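Local coordinates for protein ULam111 (Flavobacterium sp., PDB 5WUT) that is a beta-jelly-roll laminarinase of glycoside hydrolase family 16 that probably hydrolyses the beta-1,3-glucosidic bonds of laminarin, at residues I165-D173 / K189-F200. Sequence-based numbering, arbitrary orientation.
Sequences IDWTKDKMD and KTEAIWPYDQPF
The turn of a beta hairpin in the jelly roll, joining strands 161-167 and 172-176, is held here against the loop that leads into strand 200-208, with Trp167 of the hairpin and Trp194 of the loop each reaching across to the other segment. Trp167 has its CG anti to the backbone N (chi1 169°), and this swings the indole out to the loop, where NE1 donates to Tyr196 O at 2.9 Å. The carbonyl oxygen lies in the ring plane and offers a lone pair, although the N-H bends to 141°. Farther round the same indole, CH2 comes within 3.4 Å of Phe200 CD1, the two rings steeply inclined at 82°, while Tyr82 meets Trp167 edge-to-face. With an alanine at Trp167, Tyr196 O would probably lose this donor and a gap would open beside Phe200.

Trp194 pushes its six-membered edge into the turn itself: CZ2 sits 3.3 Å from Thr168 O, and CH2 packs near Lys171 CA. One face of this indole carries Tyr196 CB; over the centre of the other lies Lys189 CE. That lysine runs extended until its last torsion bends NZ onto Asp170 O, 2.9 Å away and tilted from the carbonyl plane; NZ also donates to Pro186 O, and a water links it to Asp170 OD1. Toward the solvent, Trp194 NE1 donates to Asp197 OD1 at 3.0 Å, meeting the oxygen from above the carboxylate plane, and Tyr82 OH bonds to the same oxygen. A second water joins Asp197 OD2 to Lys169 O. Deeper in, Met172 CE rests over one face of the Tyr196 ring, 4.1 Å from its centroid, as a CH-pi contact. Water and lysine thus hold the Lys169 and Asp170 carbonyls at the exposed end, whereas on the buried side the indole N-H satisfies Tyr196 O amid aromatic packing, though Gln198 O, close to that indole, is left without a partner.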
loop_
_atom_site.group_PDB
_atom_site.type_symbol
_atom_site.label_atom_id
_atom_site.label_comp_id
_atom_site.label_asym_id
_atom_site.label_seq_id
_atom_site.Cartn_x
_atom_site.Cartn_y
_atom_site.Cartn_z
ATOM N N ILE A 165 9.821 -3.946 -7.285
ATOM C CA ILE A 165 10.730 -2.813 -7.153
ATOM C C ILE A 165 10.786 -2.040 -8.459
ATOM O O ILE A 165 10.604 -2.609 -9.533
ATOM C CB ILE A 165 12.168 -3.227 -6.770
ATOM C CG1 ILE A 165 12.729 -4.262 -7.751
ATOM C CG2 ILE A 165 12.191 -3.774 -5.357
ATOM C CD1 ILE A 165 14.216 -4.555 -7.541
ATOM N N ASP A 166 11.014 -0.737 -8.357
ATOM C CA ASP A 166 11.424 0.050 -9.515
ATOM C C ASP A 166 12.838 0.489 -9.217
ATOM O O ASP A 166 13.089 1.256 -8.287
ATOM C CB ASP A 166 10.500 1.236 -9.773
ATOM C CG ASP A 166 10.725 1.852 -11.159
ATOM O OD1 ASP A 166 11.270 1.157 -12.038
ATOM O OD2 ASP A 166 10.320 3.003 -11.380
ATOM N N TRP A 167 13.766 -0.029 -10.006
ATOM C CA TRP A 167 15.187 0.072 -9.741
ATOM C C TRP A 167 15.842 0.882 -10.841
ATOM O O TRP A 167 15.777 0.515 -12.021
ATOM C CB TRP A 167 15.762 -1.346 -9.660
ATOM C CG TRP A 167 17.260 -1.511 -9.649
ATOM C CD1 TRP A 167 18.219 -0.590 -9.309
ATOM C CD2 TRP A 167 17.958 -2.705 -9.991
ATOM N NE1 TRP A 167 19.475 -1.143 -9.430
ATOM C CE2 TRP A 167 19.341 -2.444 -9.848
ATOM C CE3 TRP A 167 17.545 -3.973 -10.421
ATOM C CZ2 TRP A 167 20.311 -3.402 -10.122
ATOM C CZ3 TRP A 167 18.508 -4.918 -10.686
ATOM C CH2 TRP A 167 19.874 -4.633 -10.534
ATOM N N THR A 168 16.443 2.009 -10.462
ATOM C CA THR A 168 17.190 2.837 -11.414
ATOM C C THR A 168 18.575 3.148 -10.865
ATOM O O THR A 168 18.926 2.730 -9.770
ATOM C CB THR A 168 16.471 4.172 -11.720
ATOM O OG1 THR A 168 16.525 5.006 -10.554
ATOM C CG2 THR A 168 15.027 3.944 -12.110
ATOM N N LYS A 169 19.368 3.875 -11.640
ATOM C CA LYS A 169 20.693 4.267 -11.184
ATOM C C LYS A 169 20.635 5.222 -9.999
ATOM O O LYS A 169 21.629 5.400 -9.308
ATOM C CB LYS A 169 21.467 4.918 -12.320
ATOM C CG LYS A 169 20.970 6.295 -12.671
ATOM C CD LYS A 169 21.778 6.885 -13.833
ATOM C CE LYS A 169 21.338 8.318 -14.114
ATOM N NZ LYS A 169 21.603 8.712 -15.526
ATOM N N ASP A 170 19.469 5.823 -9.762
ATOM C CA ASP A 170 19.348 6.855 -8.734
ATOM C C ASP A 170 18.569 6.420 -7.493
ATOM O O ASP A 170 18.762 6.975 -6.410
ATOM C CB ASP A 170 18.691 8.100 -9.315
ATOM C CG ASP A 170 19.547 8.767 -10.373
ATOM O OD1 ASP A 170 20.766 8.944 -10.151
ATOM O OD2 ASP A 170 18.995 9.079 -11.438
ATOM N N LYS A 171 17.665 5.458 -7.636
ATOM C CA LYS A 171 16.874 5.064 -6.481
ATOM C C LYS A 171 16.256 3.684 -6.602
ATOM O O LYS A 171 16.160 3.112 -7.693
ATOM C CB LYS A 171 15.770 6.085 -6.208
ATOM C CG LYS A 171 14.846 6.301 -7.356
ATOM C CD LYS A 171 13.632 7.096 -6.912
ATOM C CE LYS A 171 12.766 7.416 -8.104
ATOM N NZ LYS A 171 12.097 6.200 -8.628
ATOM N N MET A 172 15.843 3.164 -5.452
ATOM C CA MET A 172 15.170 1.884 -5.352
ATOM C C MET A 172 13.813 2.090 -4.694
ATOM O O MET A 172 13.753 2.420 -3.503
ATOM C CB MET A 172 16.015 0.907 -4.531
ATOM C CG MET A 172 15.608 -0.551 -4.657
ATOM S SD MET A 172 16.250 -1.283 -6.178
ATOM C CE MET A 172 18.004 -1.331 -5.844
ATOM N N ASP A 173 12.741 1.913 -5.462
ATOM C CA ASP A 173 11.371 2.012 -4.943
ATOM C C ASP A 173 10.803 0.614 -4.731
ATOM O O ASP A 173 10.983 -0.258 -5.593
ATOM C CB ASP A 173 10.444 2.749 -5.914
ATOM C CG ASP A 173 10.673 4.250 -5.970
ATOM O OD1 ASP A 173 10.394 4.826 -7.039
ATOM O OD2 ASP A 173 11.079 4.873 -4.978
ATOM N N LYS A 189 26.485 7.966 -3.492
ATOM C CA LYS A 189 26.468 6.613 -4.034
ATOM C C LYS A 189 27.843 5.982 -4.281
ATOM O O LYS A 189 28.189 5.628 -5.409
ATOM C CB LYS A 189 25.645 6.592 -5.313
ATOM C CG LYS A 189 24.166 6.665 -5.015
ATOM C CD LYS A 189 23.349 6.445 -6.245
ATOM C CE LYS A 189 21.885 6.409 -5.902
ATOM N NZ LYS A 189 21.384 7.779 -5.577
ATOM N N THR A 190 28.606 5.809 -3.211
ATOM C CA THR A 190 29.795 4.979 -3.264
ATOM C C THR A 190 29.358 3.528 -3.453
ATOM O O THR A 190 28.179 3.214 -3.269
ATOM C CB THR A 190 30.604 5.098 -1.984
ATOM O OG1 THR A 190 29.814 4.590 -0.903
ATOM C CG2 THR A 190 30.958 6.554 -1.703
ATOM N N GLU A 191 30.290 2.639 -3.789
ATOM C CA GLU A 191 29.945 1.221 -3.905
ATOM C C GLU A 191 29.506 0.643 -2.553
ATOM O O GLU A 191 28.649 -0.250 -2.499
ATOM C CB GLU A 191 31.116 0.407 -4.479
ATOM C CG GLU A 191 30.728 -1.054 -4.763
ATOM C CD GLU A 191 31.800 -1.856 -5.491
ATOM O OE1 GLU A 191 32.344 -1.342 -6.499
ATOM O OE2 GLU A 191 32.086 -3.001 -5.057
ATOM N N ALA A 192 30.057 1.169 -1.461
ATOM C CA ALA A 192 29.707 0.689 -0.127
ATOM C C ALA A 192 28.245 0.974 0.183
ATOM O O ALA A 192 27.561 0.168 0.813
ATOM C CB ALA A 192 30.611 1.324 0.930
ATOM N N ILE A 193 27.771 2.132 -0.263
ATOM C CA ILE A 193 26.391 2.551 -0.035
ATOM C C ILE A 193 25.469 2.042 -1.140
ATOM O O ILE A 193 24.317 1.675 -0.893
ATOM C CB ILE A 193 26.328 4.088 0.054
ATOM C CG1 ILE A 193 27.007 4.539 1.342
ATOM C CG2 ILE A 193 24.896 4.605 0.006
ATOM C CD1 ILE A 193 27.251 6.021 1.411
ATOM N N TRP A 194 26.004 1.981 -2.354
ATOM C CA TRP A 194 25.191 1.701 -3.536
ATOM C C TRP A 194 25.896 0.763 -4.496
ATOM O O TRP A 194 26.488 1.203 -5.486
ATOM C CB TRP A 194 24.841 3.019 -4.243
ATOM C CG TRP A 194 23.876 2.909 -5.401
ATOM C CD1 TRP A 194 24.194 2.802 -6.722
ATOM C CD2 TRP A 194 22.444 2.947 -5.334
ATOM N NE1 TRP A 194 23.049 2.761 -7.487
ATOM C CE2 TRP A 194 21.963 2.844 -6.656
ATOM C CE3 TRP A 194 21.524 3.051 -4.288
ATOM C CZ2 TRP A 194 20.599 2.841 -6.960
ATOM C CZ3 TRP A 194 20.171 3.050 -4.590
ATOM C CH2 TRP A 194 19.724 2.942 -5.920
ATOM N N PRO A 195 25.852 -0.539 -4.197
ATOM C CA PRO A 195 26.392 -1.547 -5.110
ATOM C C PRO A 195 25.394 -1.905 -6.211
ATOM O O PRO A 195 25.477 -3.010 -6.745
ATOM C CB PRO A 195 26.622 -2.749 -4.195
ATOM C CG PRO A 195 25.520 -2.604 -3.157
ATOM C CD PRO A 195 25.442 -1.127 -2.906
ATOM N N TYR A 196 24.459 -1.013 -6.523
ATOM C CA TYR A 196 23.330 -1.387 -7.369
ATOM C C TYR A 196 23.425 -0.934 -8.830
ATOM O O TYR A 196 22.412 -0.898 -9.525
ATOM C CB TYR A 196 22.028 -0.861 -6.737
ATOM C CG TYR A 196 21.827 -1.453 -5.357
ATOM C CD1 TYR A 196 21.554 -2.805 -5.203
ATOM C CD2 TYR A 196 21.950 -0.680 -4.214
ATOM C CE1 TYR A 196 21.396 -3.373 -3.952
ATOM C CE2 TYR A 196 21.790 -1.248 -2.939
ATOM C CZ TYR A 196 21.509 -2.600 -2.822
ATOM O OH TYR A 196 21.362 -3.175 -1.580
ATOM N N ASP A 197 24.635 -0.601 -9.291
ATOM C CA ASP A 197 24.860 -0.308 -10.702
ATOM C C ASP A 197 25.591 -1.469 -11.365
ATOM O O ASP A 197 26.664 -1.315 -11.959
ATOM C CB ASP A 197 25.640 1.003 -10.868
ATOM C CG ASP A 197 24.914 2.195 -10.274
ATOM O OD1 ASP A 197 23.672 2.267 -10.393
ATOM O OD2 ASP A 197 25.598 3.073 -9.712
ATOM N N GLN A 198 24.988 -2.649 -11.232
ATOM C CA GLN A 198 25.489 -3.880 -11.833
ATOM C C GLN A 198 24.298 -4.809 -12.005
ATOM O O GLN A 198 23.236 -4.574 -11.425
ATOM C CB GLN A 198 26.559 -4.532 -10.961
ATOM C CG GLN A 198 26.022 -4.958 -9.608
ATOM C CD GLN A 198 26.927 -5.924 -8.871
ATOM O OE1 GLN A 198 27.643 -6.734 -9.475
ATOM N NE2 GLN A 198 26.914 -5.834 -7.547
ATOM N N PRO A 199 24.457 -5.877 -12.798
ATOM C CA PRO A 199 23.369 -6.859 -12.861
ATOM C C PRO A 199 23.190 -7.568 -11.519
ATOM O O PRO A 199 24.157 -7.711 -10.755
ATOM C CB PRO A 199 23.835 -7.844 -13.946
ATOM C CG PRO A 199 24.913 -7.096 -14.718
ATOM C CD PRO A 199 25.573 -6.224 -13.697
ATOM N N PHE A 200 21.956 -7.981 -11.251
ATOM C CA PHE A 200 21.616 -8.771 -10.070
ATOM C C PHE A 200 20.901 -10.042 -10.509
ATOM O O PHE A 200 20.335 -10.072 -11.591
ATOM C CB PHE A 200 20.720 -7.957 -9.120
ATOM C CG PHE A 200 21.485 -7.101 -8.137
ATOM C CD1 PHE A 200 22.318 -6.074 -8.579
ATOM C CD2 PHE A 200 21.347 -7.308 -6.771
ATOM C CE1 PHE A 200 23.042 -5.315 -7.666
ATOM C CE2 PHE A 200 22.050 -6.540 -5.869
ATOM C CZ PHE A 200 22.904 -5.550 -6.320
HETATM O O HOH W 1 24.287 5.414 -9.681
HETATM O O HOH W 2 21.986 9.310 -7.857
#